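PDB 5WIP: conjugal transfer protein from Escherichia coli, which is a VirB8-like inner-membrane component of a type IV secretion system and probably helps assemble the channel for conjugal DNA transfer. Local coordinates for residues I39-Y44 with T54-M59; T35-H40 with F151-Y156. All coordinates share one frame; numbering follows the deposited sequence.

Contact 1. Residues I39-Y44 with T54-M59; sequences IHRESY and TAVGLM. With XXO (2-(furan-2-yl)pyridine-4-carboxylic acid), chain E.
His40 and Arg41, on the last turn of helix 27-42, meet Ala55 and Val56 of helix 49-58, a helix-helix contact in the NTF2-like fold of the VirB8 domain. The methyl of Ala55 sits over the centre of one face of the His40 imidazole, with CB 3.9 Å from the ring centroid and 9° off its normal, a CH-pi contact. Alanine suits this place because its single methyl lets the flat ring lie directly against the helix. With CG anti to the carbonyl carbon (chi1 -79°), His40 carries its ring across to that methyl, and its ND1 is hydrogen-bonded to Asp52 OD1 one turn before Val56; the nearby carboxylate could favour the protonated ring.

Val56 supplies the apolar contact: its CG2 comes within 3.7 Å of Arg41 CB and 3.9 Å of His40 CB, and the Arg41 chain crosses it at about a right angle. The extended Arg41 takes its charged end past the valine, NH1 bonding Tyr37 OH. Met59, just past the end of helix 49-58, adds its CE near the histidine ring.

Beyond this shell, the bound 2-(furan-2-yl)pyridine-4-carboxylic acid lies at the end of helix 27-42, its pyridine nitrogen NAG 2.9 Å from Arg41 O, while Tyr68 OH hydrogen-bonds it. There the chain leaves the helix at Ser43, whose OG and N both bond Ile39 O; OG lies 2.7 Å from that oxygen.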
ATOM      1  N   ILE A  39      -0.145  -9.244   6.542  1.00 33.99           N
ATOM      2  CA  ILE A  39      -1.555  -9.161   6.907  1.00 30.25           C
ATOM      3  C   ILE A  39      -2.302 -10.403   6.440  1.00 37.42           C
ATOM      4  O   ILE A  39      -3.105 -10.978   7.186  1.00 44.61           O
ATOM      5  CB  ILE A  39      -2.181  -7.874   6.340  1.00 31.40           C
ATOM      6  CG1 ILE A  39      -1.556  -6.643   6.999  1.00 36.68           C
ATOM      7  CG2 ILE A  39      -3.690  -7.889   6.535  1.00 34.38           C
ATOM      8  CD1 ILE A  39      -2.049  -5.327   6.433  1.00 30.78           C
ATOM      9  N   HIS A  40      -2.051 -10.839   5.204  1.00 33.80           N
ATOM     10  CA  HIS A  40      -2.714 -12.035   4.693  1.00 32.85           C
ATOM     11  C   HIS A  40      -2.330 -13.271   5.497  1.00 36.78           C
ATOM     12  O   HIS A  40      -3.176 -14.132   5.766  1.00 34.66           O
ATOM     13  CB  HIS A  40      -2.373 -12.238   3.217  1.00 30.66           C
ATOM     14  CG  HIS A  40      -3.159 -11.367   2.286  1.00 45.53           C
ATOM     15  ND1 HIS A  40      -4.493 -11.577   2.021  1.00 41.60           N
ATOM     16  CD2 HIS A  40      -2.793 -10.290   1.550  1.00 48.64           C
ATOM     17  CE1 HIS A  40      -4.920 -10.665   1.166  1.00 45.69           C
ATOM     18  NE2 HIS A  40      -3.907  -9.872   0.864  1.00 50.57           N
ATOM     19  N   ARG A  41      -1.061 -13.379   5.887  1.00 32.79           N
ATOM     20  CA  ARG A  41      -0.564 -14.595   6.520  1.00 38.25           C
ATOM     21  C   ARG A  41      -0.767 -14.625   8.029  1.00 38.27           C
ATOM     22  O   ARG A  41      -0.881 -15.712   8.605  1.00 36.56           O
ATOM     23  CB  ARG A  41       0.924 -14.784   6.207  1.00 23.33           C
ATOM     24  CG  ARG A  41       1.567 -15.922   6.980  1.00 32.22           C
ATOM     25  CD  ARG A  41       2.815 -16.439   6.290  1.00 23.02           C
ATOM     26  NE  ARG A  41       3.458 -17.498   7.064  1.00 35.54           N
ATOM     27  CZ  ARG A  41       4.398 -18.307   6.585  1.00 35.78           C
ATOM     28  NH1 ARG A  41       4.805 -18.185   5.329  1.00 27.24           N
ATOM     29  NH2 ARG A  41       4.927 -19.243   7.361  1.00 27.03           N
ATOM     30  N   GLU A  42      -0.814 -13.467   8.686  1.00 28.40           N
ATOM     31  CA  GLU A  42      -0.917 -13.419  10.138  1.00 32.91           C
ATOM     32  C   GLU A  42      -2.324 -13.123  10.641  1.00 28.35           C
ATOM     33  O   GLU A  42      -2.585 -13.301  11.835  1.00 30.54           O
ATOM     34  CB  GLU A  42       0.063 -12.383  10.701  1.00 22.40           C
ATOM     35  CG  GLU A  42       1.519 -12.730  10.441  1.00 27.76           C
ATOM     36  CD  GLU A  42       1.882 -14.116  10.943  1.00 36.43           C
ATOM     37  OE1 GLU A  42       1.253 -14.579  11.918  1.00 33.31           O
ATOM     38  OE2 GLU A  42       2.790 -14.746  10.360  1.00 35.16           O
ATOM     39  N   SER A  43      -3.228 -12.675   9.775  1.00 31.37           N
ATOM     40  CA  SER A  43      -4.614 -12.518  10.179  1.00 28.17           C
ATOM     41  C   SER A  43      -5.354 -13.844  10.036  1.00 35.66           C
ATOM     42  O   SER A  43      -4.887 -14.777   9.380  1.00 36.55           O
ATOM     43  CB  SER A  43      -5.308 -11.445   9.339  1.00 37.95           C
ATOM     44  OG  SER A  43      -4.565 -10.238   9.317  1.00 36.61           O
ATOM     45  N   TYR A  44      -6.524 -13.924  10.667  1.00 41.81           N
ATOM     46  CA  TYR A  44      -7.423 -15.057  10.464  1.00 39.23           C
ATOM     47  C   TYR A  44      -8.857 -14.549  10.437  1.00 33.83           C
ATOM     48  O   TYR A  44      -9.384 -14.110  11.464  1.00 26.17           O
ATOM     49  CB  TYR A  44      -7.261 -16.132  11.538  1.00 33.59           C
ATOM     50  CG  TYR A  44      -8.182 -17.306  11.287  1.00 45.12           C
ATOM     51  CD1 TYR A  44      -7.833 -18.303  10.385  1.00 40.89           C
ATOM     52  CD2 TYR A  44      -9.415 -17.402  11.922  1.00 42.56           C
ATOM     53  CE1 TYR A  44      -8.674 -19.371  10.137  1.00 35.25           C
ATOM     54  CE2 TYR A  44     -10.263 -18.468  11.680  1.00 42.95           C
ATOM     55  CZ  TYR A  44      -9.887 -19.449  10.787  1.00 50.04           C
ATOM     56  OH  TYR A  44     -10.726 -20.512  10.540  1.00 40.18           O
ATOM     57  N   THR A  54      -4.737 -18.195  -0.552  1.00 45.75           N
ATOM     58  CA  THR A  54      -4.289 -18.137  -1.940  1.00 43.47           C
ATOM     59  C   THR A  54      -3.239 -17.050  -2.136  1.00 40.58           C
ATOM     60  O   THR A  54      -2.247 -17.258  -2.845  1.00 36.43           O
ATOM     61  CB  THR A  54      -5.478 -17.902  -2.869  1.00 40.67           C
ATOM     62  OG1 THR A  54      -6.437 -18.953  -2.700  1.00 53.44           O
ATOM     63  CG2 THR A  54      -5.020 -17.870  -4.319  1.00 31.93           C
ATOM     64  N   ALA A  55      -3.440 -15.885  -1.517  1.00 31.43           N
ATOM     65  CA  ALA A  55      -2.500 -14.782  -1.688  1.00 33.60           C
ATOM     66  C   ALA A  55      -1.125 -15.134  -1.134  1.00 32.68           C
ATOM     67  O   ALA A  55      -0.101 -14.795  -1.738  1.00 45.83           O
ATOM     68  CB  ALA A  55      -3.044 -13.521  -1.019  1.00 32.10           C
ATOM     69  N   VAL A  56      -1.079 -15.807   0.018  1.00 29.12           N
ATOM     70  CA  VAL A  56       0.203 -16.201   0.594  1.00 28.50           C
ATOM     71  C   VAL A  56       0.919 -17.185  -0.322  1.00 33.80           C
ATOM     72  O   VAL A  56       2.131 -17.080  -0.547  1.00 42.35           O
ATOM     73  CB  VAL A  56       0.002 -16.785   2.004  1.00 28.63           C
ATOM     74  CG1 VAL A  56       1.324 -17.293   2.558  1.00 28.73           C
ATOM     75  CG2 VAL A  56      -0.607 -15.743   2.931  1.00 28.95           C
ATOM     76  N   GLY A  57       0.184 -18.157  -0.863  1.00 34.24           N
ATOM     77  CA  GLY A  57       0.807 -19.140  -1.736  1.00 38.25           C
ATOM     78  C   GLY A  57       1.407 -18.518  -2.981  1.00 41.13           C
ATOM     79  O   GLY A  57       2.503 -18.891  -3.407  1.00 41.38           O
ATOM     80  N   LEU A  58       0.700 -17.560  -3.583  1.00 37.74           N
ATOM     81  CA  LEU A  58       1.219 -16.906  -4.780  1.00 45.91           C
ATOM     82  C   LEU A  58       2.440 -16.054  -4.462  1.00 45.45           C
ATOM     83  O   LEU A  58       3.399 -16.017  -5.242  1.00 45.20           O
ATOM     84  CB  LEU A  58       0.129 -16.052  -5.430  1.00 42.34           C
ATOM     85  CG  LEU A  58      -1.065 -16.788  -6.040  1.00 46.92           C
ATOM     86  CD1 LEU A  58      -2.079 -15.797  -6.596  1.00 41.43           C
ATOM     87  CD2 LEU A  58      -0.600 -17.751  -7.122  1.00 35.46           C
ATOM     88  N   MET A  59       2.494 -15.486  -3.285  1.00 38.44           N
ATOM     89  CA  MET A  59       3.502 -14.553  -2.929  1.00 36.58           C
ATOM     90  C   MET A  59       4.664 -15.165  -2.225  1.00 30.21           C
ATOM     91  O   MET A  59       5.396 -14.540  -1.603  1.00 31.45           O
ATOM     92  CB  MET A  59       2.903 -13.422  -2.148  1.00 28.89           C
ATOM     93  CG  MET A  59       1.626 -12.896  -2.688  1.00 24.31           C
ATOM     94  SD  MET A  59       1.104 -11.326  -2.092  1.00 36.16           S
ATOM     95  CE  MET A  59       0.851 -11.653  -0.438  1.00 41.84           C
TER
HETATM   96  CAA XXO E 301      -3.732 -17.331   8.268  1.00 52.84           C
HETATM   97  CAC XXO E 301      -3.951 -16.966   6.111  1.00 43.54           C
HETATM   98  CAD XXO E 301      -5.204 -17.060   6.582  0.55 45.51           C
HETATM   99  CAE XXO E 301      -5.183 -17.306   8.029  1.00 54.76           C
HETATM  100  CAF XXO E 301      -3.038 -17.549   9.611  1.00 54.21           C
HETATM  101  CAH XXO E 301      -1.135 -18.434  10.779  1.00 62.80           C
HETATM  102  CAI XXO E 301      -1.776 -17.935  12.071  1.00 70.07           C
HETATM  103  CAJ XXO E 301      -2.907 -17.330  12.033  1.00 54.00           C
HETATM  104  CAK XXO E 301      -3.594 -17.113  10.724  1.00 52.11           C
HETATM  105  CAL XXO E 301      -3.548 -16.830  13.325  1.00 65.58           C
HETATM  106  NAG XXO E 301      -1.727 -18.249   9.656  0.45 50.87           N
HETATM  107  OAB XXO E 301      -3.114 -17.121   7.073  0.73 42.37           O
HETATM  108  OAM XXO E 301      -3.108 -15.792  13.885  0.71 52.33           O
HETATM  109  OAN XXO E 301      -4.518 -17.456  13.828  1.00 70.73           O

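Contact 2. Residues T35-H40 with F151-Y156; sequences TQYVIH and FRVTSY. With XXO (2-(furan-2-yl)pyridine-4-carboxylic acid), chain E.
Tyr37 meets both Val153 and Tyr156, the one over a ring face, the other at the ring's edge, projecting from helix 27-42 toward the strand 151-160 that edges the curved antiparallel sheet. Its CG lies anti to the backbone N (chi1 -172°), which swings the ring off the helix and onto the strand. Val153 CG2 lies over one face of the ring, 3.3 Å from the centroid and almost on the normal, a CH-pi contact for which a branched aliphatic residue is well suited. At the rim of the same ring, CE1 points to the face of Tyr156, 3.8 Å from Tyr156 CD1; the rings form an offset edge-to-face pair with centroids 5.5 Å apart and planes at 64°.

Val38 CG2 lies at the edge of the Tyr156 ring, and Phe151 CE1 borders Tyr37 CB. The strand reaches the helix with both Val153 and Tyr156 because it turns a corner at Thr154, where Thr154 and Ser155 form a classic beta bulge facing Gly131.

No hydrogen bond joins the segments, but Tyr37 OH bonds Ser60 OG, and Tyr156 OH bonds Glu42 OE2. Tyrosine thus suits an apolar contact: the rings supply an edge-to-face pair and, for Tyr37, a CH-pi contact, while each hydroxyl keeps a polar partner.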
ATOM      1  N   THR A  35       3.932  -5.639   3.739  1.00 26.47           N
ATOM      2  CA  THR A  35       2.870  -5.516   4.732  1.00 23.71           C
ATOM      3  C   THR A  35       1.627  -6.288   4.306  1.00 28.87           C
ATOM      4  O   THR A  35       0.930  -6.867   5.147  1.00 29.22           O
ATOM      5  CB  THR A  35       2.533  -4.042   4.968  1.00 22.67           C
ATOM      6  OG1 THR A  35       2.053  -3.456   3.752  1.00 22.11           O
ATOM      7  CG2 THR A  35       3.766  -3.285   5.437  1.00 21.85           C
ATOM      8  N   GLN A  36       1.331  -6.306   3.004  1.00 35.96           N
ATOM      9  CA  GLN A  36       0.215  -7.107   2.515  1.00 32.85           C
ATOM     10  C   GLN A  36       0.433  -8.585   2.811  1.00 34.56           C
ATOM     11  O   GLN A  36      -0.504  -9.297   3.193  1.00 32.46           O
ATOM     12  CB  GLN A  36       0.024  -6.883   1.014  1.00 30.82           C
ATOM     13  CG  GLN A  36      -0.694  -5.588   0.671  1.00 29.90           C
ATOM     14  CD  GLN A  36      -2.112  -5.556   1.205  1.00 40.85           C
ATOM     15  OE1 GLN A  36      -2.436  -4.769   2.094  1.00 46.84           O
ATOM     16  NE2 GLN A  36      -2.968  -6.416   0.662  1.00 36.15           N
ATOM     17  N   TYR A  37       1.667  -9.063   2.644  1.00 35.37           N
ATOM     18  CA  TYR A  37       1.971 -10.460   2.930  1.00 33.40           C
ATOM     19  C   TYR A  37       1.751 -10.775   4.405  1.00 35.91           C
ATOM     20  O   TYR A  37       1.136 -11.791   4.751  1.00 34.21           O
ATOM     21  CB  TYR A  37       3.410 -10.768   2.517  1.00 30.04           C
ATOM     22  CG  TYR A  37       3.786 -12.229   2.593  1.00 24.52           C
ATOM     23  CD1 TYR A  37       4.296 -12.777   3.763  1.00 22.98           C
ATOM     24  CD2 TYR A  37       3.643 -13.058   1.491  1.00 24.43           C
ATOM     25  CE1 TYR A  37       4.645 -14.114   3.833  1.00 21.15           C
ATOM     26  CE2 TYR A  37       3.990 -14.394   1.551  1.00 24.86           C
ATOM     27  CZ  TYR A  37       4.489 -14.917   2.724  1.00 26.38           C
ATOM     28  OH  TYR A  37       4.836 -16.249   2.783  1.00 26.13           O
ATOM     29  N   VAL A  38       2.245  -9.906   5.289  1.00 29.20           N
ATOM     30  CA  VAL A  38       2.117 -10.150   6.724  1.00 23.82           C
ATOM     31  C   VAL A  38       0.655 -10.125   7.147  1.00 30.16           C
ATOM     32  O   VAL A  38       0.236 -10.889   8.024  1.00 32.93           O
ATOM     33  CB  VAL A  38       2.951  -9.129   7.517  1.00 28.48           C
ATOM     34  CG1 VAL A  38       2.606  -9.197   9.001  1.00 28.55           C
ATOM     35  CG2 VAL A  38       4.437  -9.375   7.300  1.00 26.00           C
ATOM     36  N   ILE A  39      -0.145  -9.244   6.542  1.00 33.99           N
ATOM     37  CA  ILE A  39      -1.555  -9.161   6.907  1.00 30.25           C
ATOM     38  C   ILE A  39      -2.302 -10.403   6.440  1.00 37.42           C
ATOM     39  O   ILE A  39      -3.105 -10.978   7.186  1.00 44.61           O
ATOM     40  CB  ILE A  39      -2.181  -7.874   6.340  1.00 31.40           C
ATOM     41  CG1 ILE A  39      -1.556  -6.643   6.999  1.00 36.68           C
ATOM     42  CG2 ILE A  39      -3.690  -7.889   6.535  1.00 34.38           C
ATOM     43  CD1 ILE A  39      -2.049  -5.327   6.433  1.00 30.78           C
ATOM     44  N   HIS A  40      -2.051 -10.839   5.204  1.00 33.80           N
ATOM     45  CA  HIS A  40      -2.714 -12.035   4.693  1.00 32.85           C
ATOM     46  C   HIS A  40      -2.330 -13.271   5.497  1.00 36.78           C
ATOM     47  O   HIS A  40      -3.176 -14.132   5.766  1.00 34.66           O
ATOM     48  CB  HIS A  40      -2.373 -12.238   3.217  1.00 30.66           C
ATOM     49  CG  HIS A  40      -3.159 -11.367   2.286  1.00 45.53           C
ATOM     50  ND1 HIS A  40      -4.493 -11.577   2.021  1.00 41.60           N
ATOM     51  CD2 HIS A  40      -2.793 -10.290   1.550  1.00 48.64           C
ATOM     52  CE1 HIS A  40      -4.920 -10.665   1.166  1.00 45.69           C
ATOM     53  NE2 HIS A  40      -3.907  -9.872   0.864  1.00 50.57           N
ATOM     54  N   PHE A 151       5.683 -10.484  -6.864  1.00 38.67           N
ATOM     55  CA  PHE A 151       6.316 -10.434  -5.553  1.00 31.38           C
ATOM     56  C   PHE A 151       6.219 -11.793  -4.871  1.00 41.95           C
ATOM     57  O   PHE A 151       5.239 -12.525  -5.043  1.00 36.64           O
ATOM     58  CB  PHE A 151       5.650  -9.357  -4.692  1.00 37.24           C
ATOM     59  CG  PHE A 151       6.176  -9.284  -3.284  1.00 35.76           C
ATOM     60  CD1 PHE A 151       5.611 -10.054  -2.280  1.00 24.82           C
ATOM     61  CD2 PHE A 151       7.222  -8.438  -2.961  1.00 34.31           C
ATOM     62  CE1 PHE A 151       6.087  -9.990  -0.986  1.00 37.77           C
ATOM     63  CE2 PHE A 151       7.703  -8.367  -1.665  1.00 27.18           C
ATOM     64  CZ  PHE A 151       7.134  -9.143  -0.678  1.00 30.72           C
ATOM     65  N   ARG A 152       7.245 -12.140  -4.096  1.00 30.52           N
ATOM     66  CA  ARG A 152       7.195 -13.382  -3.339  1.00 46.50           C
ATOM     67  C   ARG A 152       8.243 -13.356  -2.237  1.00 41.46           C
ATOM     68  O   ARG A 152       9.316 -12.766  -2.390  1.00 34.26           O
ATOM     69  CB  ARG A 152       7.388 -14.606  -4.245  1.00 41.41           C
ATOM     70  CG  ARG A 152       8.821 -14.905  -4.660  1.00 46.07           C
ATOM     71  CD  ARG A 152       8.849 -16.141  -5.555  1.00 53.12           C
ATOM     72  NE  ARG A 152      10.197 -16.615  -5.854  1.00 60.69           N
ATOM     73  CZ  ARG A 152      10.463 -17.643  -6.656  1.00 55.50           C
ATOM     74  NH1 ARG A 152       9.473 -18.302  -7.243  1.00 54.74           N
ATOM     75  NH2 ARG A 152      11.718 -18.012  -6.875  1.00 71.51           N
ATOM     76  N   VAL A 153       7.906 -14.001  -1.124  1.00 36.12           N
ATOM     77  CA  VAL A 153       8.766 -14.061   0.051  1.00 38.72           C
ATOM     78  C   VAL A 153       9.696 -15.261  -0.080  1.00 42.12           C
ATOM     79  O   VAL A 153       9.243 -16.386  -0.319  1.00 42.62           O
ATOM     80  CB  VAL A 153       7.927 -14.153   1.338  1.00 35.54           C
ATOM     81  CG1 VAL A 153       8.813 -14.439   2.541  1.00 29.44           C
ATOM     82  CG2 VAL A 153       7.132 -12.870   1.543  1.00 30.71           C
ATOM     83  N   THR A 154      10.999 -15.022   0.075  1.00 33.36           N
ATOM     84  CA  THR A 154      11.987 -16.088  -0.003  1.00 33.51           C
ATOM     85  C   THR A 154      12.373 -16.653   1.359  1.00 37.54           C
ATOM     86  O   THR A 154      12.950 -17.744   1.417  1.00 34.75           O
ATOM     87  CB  THR A 154      13.250 -15.591  -0.716  1.00 33.63           C
ATOM     88  OG1 THR A 154      13.790 -14.470  -0.005  1.00 31.67           O
ATOM     89  CG2 THR A 154      12.921 -15.174  -2.144  1.00 28.87           C
ATOM     90  N   SER A 155      12.075 -15.943   2.444  1.00 31.42           N
ATOM     91  CA  SER A 155      12.310 -16.444   3.791  1.00 39.76           C
ATOM     92  C   SER A 155      11.424 -15.660   4.748  1.00 35.30           C
ATOM     93  O   SER A 155      11.192 -14.463   4.557  1.00 42.72           O
ATOM     94  CB  SER A 155      13.783 -16.327   4.198  1.00 23.32           C
ATOM     95  OG  SER A 155      14.117 -14.994   4.542  1.00 48.60           O
ATOM     96  N   TYR A 156      10.927 -16.350   5.771  1.00 26.82           N
ATOM     97  CA  TYR A 156       9.947 -15.770   6.681  1.00 28.54           C
ATOM     98  C   TYR A 156      10.138 -16.368   8.067  1.00 26.35           C
ATOM     99  O   TYR A 156      10.096 -17.591   8.225  1.00 28.96           O
ATOM    100  CB  TYR A 156       8.522 -16.024   6.175  1.00 31.78           C
ATOM    101  CG  TYR A 156       7.442 -15.271   6.916  1.00 30.09           C
ATOM    102  CD1 TYR A 156       7.225 -13.922   6.681  1.00 22.00           C
ATOM    103  CD2 TYR A 156       6.624 -15.916   7.834  1.00 26.79           C
ATOM    104  CE1 TYR A 156       6.234 -13.230   7.350  1.00 22.24           C
ATOM    105  CE2 TYR A 156       5.629 -15.231   8.508  1.00 29.38           C
ATOM    106  CZ  TYR A 156       5.439 -13.890   8.263  1.00 29.60           C
ATOM    107  OH  TYR A 156       4.448 -13.207   8.931  1.00 26.93           O
TER
HETATM  108  CAA XXO E 301      -3.732 -17.331   8.268  1.00 52.84           C
HETATM  109  CAC XXO E 301      -3.951 -16.966   6.111  1.00 43.54           C
HETATM  110  CAD XXO E 301      -5.204 -17.060   6.582  0.55 45.51           C
HETATM  111  CAE XXO E 301      -5.183 -17.306   8.029  1.00 54.76           C
HETATM  112  CAF XXO E 301      -3.038 -17.549   9.611  1.00 54.21           C
HETATM  113  CAH XXO E 301      -1.135 -18.434  10.779  1.00 62.80           C
HETATM  114  CAI XXO E 301      -1.776 -17.935  12.071  1.00 70.07           C
HETATM  115  CAJ XXO E 301      -2.907 -17.330  12.033  1.00 54.00           C
HETATM  116  CAK XXO E 301      -3.594 -17.113  10.724  1.00 52.11           C
HETATM  117  CAL XXO E 301      -3.548 -16.830  13.325  1.00 65.58           C
HETATM  118  NAG XXO E 301      -1.727 -18.249   9.656  0.45 50.87           N
HETATM  119  OAB XXO E 301      -3.114 -17.121   7.073  0.73 42.37           O
HETATM  120  OAM XXO E 301      -3.108 -15.792  13.885  0.71 52.33           O
HETATM  121  OAN XXO E 301      -4.518 -17.456  13.828  1.00 70.73           O

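Helix 27-42, the first helix of the chain, starts both contacts, which share Ile39 and His40. Contact 1 closes a short, mostly helical loop, folding helix 49-58 back onto the end of helix 27-42. Contact 2 closes a much longer one that encloses the first and runs through three strands of the sheet before strand 151-160 returns to the helix. The two are also joined directly: Met59 O probably hydrogen-bonds Val153 N, running from the end of helix 49-58 to the strand, and Arg41 NE packs on Tyr156 CE2. Together they tie both helices to the sheet's last strand, while the ligand lies beside the C-terminal end of helix 27-42.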